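PDB 4XPX: bacteriohemerythrin from Methylococcus capsulatus, which reversibly binds dioxygen at a buried two-iron site and may store it or deliver it to oxygen-requiring enzymes. Local coordinates for residues A[32-37]-A[41-46]; A[59-64]-A[119-124]. All coordinates share one frame; numbering follows the deposited sequence.

Contact 1: A[32-37]-A[41-46]; sequences HDTAAT and SEIGKQ
The methyl CG2 of T34 lies against helix 40-67 beside the root of I43, 3.7 Å from I43 CG1, with its flank 3.8 Å from E42 CB. It gets there because CG2 stands anti to the backbone N (chi1 -52° measured to OG1), which leaves OG1 beside that N, where it hydrogen-bonds K30 O one turn back. The side chains of T34 and I43 run antiparallel past one another. The branch CG1-CD1 of I43 leans over residues 34-37: CG1 comes within 3.6 Å of T34 O, and CD1 sits 3.7 Å from T37 O and 4.1 Å from A35 CA. CG1 and CD1 of I43 thus lie against T34 O, which meanwhile accepts bonds from both T37 N and T37 OG1; the hydroxyl, at 2.7 Å between T37 OG1 and T34 O, meets a lone pair of T34 O in the carbonyl plane. These bonds tie the type I turn T34-T37, and T37 OG1 also pairs with N39 N. The polar link between the segments is indirect: a water joins T34 OG1 to Q46 OE1, the latter bond weak. The contact closes the hairpin between helices 15-34 and 40-67 at one end of the bundle, where I43 also touches V101 and H32 bonds T106 on helix 103-121.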
loop_
_atom_site.group_PDB
_atom_site.type_symbol
_atom_site.label_atom_id
_atom_site.label_comp_id
_atom_site.label_asym_id
_atom_site.label_seq_id
_atom_site.Cartn_x
_atom_site.Cartn_y
_atom_site.Cartn_z
ATOM N N HIS A 32 3.162 -11.801 4.234
ATOM C CA HIS A 32 3.725 -11.847 5.601
ATOM C C HIS A 32 3.947 -13.254 6.060
ATOM O O HIS A 32 4.987 -13.572 6.663
ATOM C CB HIS A 32 2.806 -11.115 6.582
ATOM C CG HIS A 32 3.327 -11.073 7.984
ATOM N ND1 HIS A 32 4.510 -10.450 8.320
ATOM C CD2 HIS A 32 2.827 -11.577 9.136
ATOM C CE1 HIS A 32 4.717 -10.573 9.619
ATOM N NE2 HIS A 32 3.710 -11.252 10.139
ATOM N N ASP A 33 2.864 -14.094 5.707
ATOM C CA ASP A 33 2.914 -15.526 6.002
ATOM C C ASP A 33 3.974 -16.197 5.199
ATOM O O ASP A 33 4.805 -17.005 5.728
ATOM C CB ASP A 33 1.518 -16.110 5.803
ATOM C CG ASP A 33 0.541 -15.727 6.882
ATOM O OD1 ASP A 33 0.882 -15.214 7.970
ATOM O OD2 ASP A 33 -0.635 -15.989 6.567
ATOM N N THR A 34 4.049 -15.943 3.955
ATOM C CA THR A 34 5.050 -16.561 3.089
ATOM C C THR A 34 6.443 -16.128 3.454
ATOM O O THR A 34 7.467 -16.920 3.281
ATOM C CB THR A 34 4.637 -16.282 1.654
ATOM O OG1 THR A 34 3.257 -16.683 1.428
ATOM C CG2 THR A 34 5.558 -16.989 0.697
ATOM N N ALA A 35 6.616 -14.915 3.953
ATOM C CA ALA A 35 7.906 -14.367 4.315
ATOM C C ALA A 35 8.512 -15.051 5.548
ATOM O O ALA A 35 9.712 -14.784 5.831
ATOM C CB ALA A 35 7.826 -12.869 4.499
ATOM N N ALA A 36 7.772 -15.835 6.280
ATOM C CA ALA A 36 8.289 -16.673 7.365
ATOM C C ALA A 36 8.823 -17.990 6.881
ATOM O O ALA A 36 9.280 -18.824 7.708
ATOM C CB ALA A 36 7.268 -16.848 8.406
ATOM N N THR A 37 8.800 -18.232 5.569
ATOM C CA THR A 37 9.315 -19.461 4.979
ATOM C C THR A 37 10.566 -19.168 4.131
ATOM O O THR A 37 10.985 -18.027 3.905
ATOM C CB THR A 37 8.274 -20.114 4.057
ATOM O OG1 THR A 37 8.205 -19.456 2.774
ATOM C CG2 THR A 37 6.878 -20.160 4.733
ATOM N N SER A 41 10.647 -18.294 -4.378
ATOM C CA SER A 41 9.812 -18.061 -5.561
ATOM C C SER A 41 8.402 -17.626 -5.172
ATOM O O SER A 41 7.836 -16.659 -5.818
ATOM C CB SER A 41 9.680 -19.321 -6.437
ATOM O OG SER A 41 8.848 -19.198 -7.571
ATOM N N GLU A 42 7.829 -18.219 -4.175
ATOM C CA GLU A 42 6.501 -17.784 -3.708
ATOM C C GLU A 42 6.549 -16.415 -3.079
ATOM O O GLU A 42 5.595 -15.595 -3.311
ATOM C CB GLU A 42 5.948 -18.784 -2.666
ATOM C CG GLU A 42 5.761 -20.238 -3.263
ATOM C CD GLU A 42 5.473 -21.286 -2.184
ATOM O OE1 GLU A 42 4.645 -20.950 -1.251
ATOM O OE2 GLU A 42 6.080 -22.426 -2.297
ATOM N N ILE A 43 7.593 -16.109 -2.326
ATOM C CA ILE A 43 7.754 -14.769 -1.823
ATOM C C ILE A 43 7.779 -13.783 -2.960
ATOM O O ILE A 43 7.077 -12.712 -2.918
ATOM C CB ILE A 43 9.031 -14.655 -0.959
ATOM C CG1 ILE A 43 8.872 -15.487 0.338
ATOM C CG2 ILE A 43 9.375 -13.204 -0.652
ATOM C CD1 ILE A 43 10.156 -15.696 1.132
ATOM N N GLY A 44 8.572 -14.039 -3.987
ATOM C CA GLY A 44 8.666 -13.118 -5.089
ATOM C C GLY A 44 7.389 -12.889 -5.842
ATOM O O GLY A 44 7.083 -11.727 -6.232
ATOM N N LYS A 45 6.644 -13.918 -6.066
ATOM C CA LYS A 45 5.373 -13.795 -6.791
ATOM C C LYS A 45 4.437 -12.932 -5.988
ATOM O O LYS A 45 3.706 -12.047 -6.572
ATOM C CB LYS A 45 4.716 -15.149 -7.044
ATOM C CG LYS A 45 5.416 -16.023 -8.047
ATOM C CD LYS A 45 4.610 -17.294 -8.326
ATOM C CE LYS A 45 5.480 -18.288 -9.108
ATOM N NZ LYS A 45 5.883 -17.854 -10.478
ATOM N N GLN A 46 4.331 -13.114 -4.685
ATOM C CA GLN A 46 3.410 -12.378 -3.863
ATOM C C GLN A 46 3.901 -10.928 -3.695
ATOM O O GLN A 46 3.058 -9.975 -3.716
ATOM C CB GLN A 46 3.190 -13.055 -2.524
ATOM C CG GLN A 46 2.076 -12.395 -1.694
ATOM C CD GLN A 46 0.724 -12.499 -2.345
ATOM O OE1 GLN A 46 0.455 -13.479 -3.094
ATOM N NE2 GLN A 46 -0.180 -11.573 -2.047
HETATM O O HOH W 1 2.154 -15.598 -1.088
#

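Contact 2: A[59-64]-A[119-124]; sequences KSEETE and KVDKLY. With FE2 (Fe (II) ion), chain C; FE2 (Fe (II) ion), chain B.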
loop_
_atom_site.group_PDB
_atom_site.type_symbol
_atom_site.label_atom_id
_atom_site.label_comp_id
_atom_site.label_asym_id
_atom_site.label_seq_id
_atom_site.Cartn_x
_atom_site.Cartn_y
_atom_site.Cartn_z
ATOM N N LYS A 59 -2.481 5.245 -8.139
ATOM C CA LYS A 59 -2.956 5.897 -9.371
ATOM C C LYS A 59 -4.422 6.183 -9.254
ATOM O O LYS A 59 -4.896 7.238 -9.760
ATOM C CB LYS A 59 -2.610 5.048 -10.568
ATOM C CG LYS A 59 -1.188 5.020 -10.946
ATOM C CD LYS A 59 -1.035 4.066 -12.152
ATOM C CE LYS A 59 0.402 3.928 -12.568
ATOM N NZ LYS A 59 0.243 2.878 -13.647
ATOM N N SER A 60 -5.186 5.276 -8.690
ATOM C CA SER A 60 -6.610 5.493 -8.556
ATOM C C SER A 60 -6.920 6.669 -7.666
ATOM O O SER A 60 -7.757 7.559 -8.020
ATOM C CB SER A 60 -7.271 4.256 -7.976
ATOM O OG SER A 60 -7.110 3.065 -8.749
ATOM N N GLU A 61 -6.280 6.736 -6.503
ATOM C CA GLU A 61 -6.472 7.865 -5.608
ATOM C C GLU A 61 -5.998 9.156 -6.313
ATOM O O GLU A 61 -6.692 10.218 -6.191
ATOM C CB GLU A 61 -5.635 7.737 -4.328
ATOM C CG GLU A 61 -6.168 6.705 -3.342
ATOM C CD GLU A 61 -5.398 6.748 -2.027
ATOM O OE1 GLU A 61 -4.402 7.443 -1.953
ATOM O OE2 GLU A 61 -5.882 6.043 -1.073
ATOM N N GLU A 62 -4.877 9.131 -6.964
ATOM C CA GLU A 62 -4.321 10.367 -7.561
ATOM C C GLU A 62 -5.214 10.870 -8.645
ATOM O O GLU A 62 -5.409 12.118 -8.756
ATOM C CB GLU A 62 -2.918 10.095 -8.090
ATOM C CG GLU A 62 -1.924 9.914 -6.968
ATOM C CD GLU A 62 -0.631 9.241 -7.376
ATOM O OE1 GLU A 62 -0.259 9.305 -8.613
ATOM O OE2 GLU A 62 0.114 8.693 -6.515
ATOM N N THR A 63 -5.752 10.022 -9.489
ATOM C CA THR A 63 -6.631 10.473 -10.558
ATOM C C THR A 63 -7.823 11.138 -9.970
ATOM O O THR A 63 -8.248 12.259 -10.472
ATOM C CB THR A 63 -7.048 9.290 -11.455
ATOM O OG1 THR A 63 -5.891 8.696 -12.066
ATOM C CG2 THR A 63 -8.022 9.718 -12.519
ATOM N N GLU A 64 -8.434 10.589 -8.956
ATOM C CA GLU A 64 -9.600 11.191 -8.358
ATOM C C GLU A 64 -9.269 12.482 -7.657
ATOM O O GLU A 64 -10.018 13.488 -7.812
ATOM C CB GLU A 64 -10.249 10.189 -7.425
ATOM C CG GLU A 64 -10.912 8.996 -8.045
ATOM C CD GLU A 64 -11.853 9.292 -9.167
ATOM O OE1 GLU A 64 -12.750 10.047 -8.838
ATOM O OE2 GLU A 64 -11.670 8.858 -10.355
ATOM N N LYS A 119 -3.829 9.281 8.416
ATOM C CA LYS A 119 -3.291 10.635 8.492
ATOM C C LYS A 119 -3.254 11.346 7.158
ATOM O O LYS A 119 -3.038 12.602 7.125
ATOM C CB LYS A 119 -1.894 10.681 9.149
ATOM C CG LYS A 119 -1.898 10.122 10.508
ATOM C CD LYS A 119 -0.803 10.179 11.384
ATOM C CE LYS A 119 -1.252 9.429 12.670
ATOM N NZ LYS A 119 -0.756 8.003 12.754
ATOM N N VAL A 120 -3.357 10.573 6.066
ATOM C CA VAL A 120 -3.231 11.154 4.738
ATOM C C VAL A 120 -4.483 10.827 3.935
ATOM O O VAL A 120 -5.162 11.729 3.443
ATOM C CB VAL A 120 -1.920 10.678 4.011
ATOM C CG1 VAL A 120 -1.758 11.453 2.708
ATOM C CG2 VAL A 120 -0.723 10.862 4.915
ATOM N N ASP A 121 -4.856 9.551 3.788
ATOM C CA ASP A 121 -6.026 9.219 2.999
ATOM C C ASP A 121 -7.311 9.732 3.604
ATOM O O ASP A 121 -8.201 10.203 2.875
ATOM C CB ASP A 121 -6.152 7.700 2.748
ATOM C CG ASP A 121 -5.133 7.145 1.787
ATOM O OD1 ASP A 121 -4.472 7.930 1.070
ATOM O OD2 ASP A 121 -5.032 5.888 1.773
ATOM N N LYS A 122 -7.513 9.633 4.912
ATOM C CA LYS A 122 -8.772 10.079 5.453
ATOM C C LYS A 122 -9.037 11.513 5.079
ATOM O O LYS A 122 -10.243 11.958 5.037
ATOM C CB LYS A 122 -8.859 9.894 6.972
ATOM C CG LYS A 122 -9.152 8.466 7.379
ATOM C CD LYS A 122 -9.312 8.415 8.942
ATOM C CE LYS A 122 -9.490 6.986 9.402
ATOM N NZ LYS A 122 -10.017 7.035 10.818
ATOM N N LEU A 123 -8.025 12.329 4.932
ATOM C CA LEU A 123 -8.211 13.761 4.659
ATOM C C LEU A 123 -8.902 13.992 3.330
ATOM O O LEU A 123 -9.516 15.102 3.156
ATOM C CB LEU A 123 -6.893 14.496 4.658
ATOM C CG LEU A 123 -6.174 14.436 6.000
ATOM C CD1 LEU A 123 -4.868 15.231 5.957
ATOM C CD2 LEU A 123 -6.987 14.897 7.163
ATOM N N TYR A 124 -8.871 13.069 2.361
ATOM C CA TYR A 124 -9.583 13.303 1.122
ATOM C C TYR A 124 -11.052 12.937 1.163
ATOM O O TYR A 124 -11.744 13.105 0.188
ATOM C CB TYR A 124 -8.896 12.650 -0.129
ATOM C CG TYR A 124 -8.729 11.153 -0.097
ATOM C CD1 TYR A 124 -9.771 10.282 0.185
ATOM C CD2 TYR A 124 -7.495 10.585 -0.452
ATOM C CE1 TYR A 124 -9.596 8.899 0.168
ATOM C CE2 TYR A 124 -7.300 9.235 -0.426
ATOM C CZ TYR A 124 -8.315 8.380 -0.110
ATOM O OH TYR A 124 -8.181 7.011 -0.027
HETATM FE FE FE2 C . -4.650 4.631 0.124
HETATM FE FE FE2 B . -2.931 7.588 -0.372
HETATM O O HOH W 2 -2.837 5.317 -0.295
HETATM O O HOH W 3 -2.912 3.125 1.142
#
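E61 and D121 meet through two iron(II) ions, each carboxylate bridging the pair. E61 gives OE1 to the iron of chain B and OE2 to the iron of chain C, both at 2.2 Å; D121 OD1 and OD2 bind the same two ions in the same order at 2.1 Å. The carboxylate planes stand 82° apart. Because both groups bind the same irons, E61 OE2 comes within 3.0 Å of D121 OD2, the metal charge probably offsetting their repulsion. With CG beside its backbone N (chi1 -74°) and the chain extended beyond it, E61 reaches straight from helix 40-67 to the metals. Y124 completes the tight part. Y124 OH donates to E61 OE2 at 2.7 Å, arriving 60° out of the carboxylate plane, while that oxygen lies near the plane of the ring at its edge. D121 O sits 3.0 Å above one face of the Y124 ring, over the centre. A phenylalanine here would probably leave E61 OE2 without its hydrogen-bond donor, the carboxylate then held by the irons without the bond from the ring side.

Outside this core the contact is loose: K59 and T63, and K119 and L123, are exposed and touch nothing of the opposite segment. Water 2 bridges the irons and water 3 binds only the iron of chain C. H76, H80 and H116 complete six ligands on the iron of chain B, H21 and H57 those on the iron of chain C. Water 3, 2.5 Å from the chain C iron, sits on the iron with two histidines, the one that binds dioxygen in other hemerythrins, and so probably marks the oxygen position here.

How the contacts relate
Helix 40-67 serves both contacts, contact 1 near its start and contact 2 near its other end. The two lie on opposite sides of the chain's centre, their centres about 28 Å apart and their nearest atoms about 16 Å apart, so neither touches the other. The centre of contact 1 is about 17 Å, and that of contact 2 about 12 Å, from the centre of the chain. Contact 1 is partly buried apolar packing around a turn between helices adjacent in sequence, away from the irons. Contact 2, fully buried, joins helices 40-67 and 103-121, far apart in sequence, through the irons themselves. Together they link three helices of the hemerythrin four-helix bundle, one at the hairpin end and one at the oxygen-binding site.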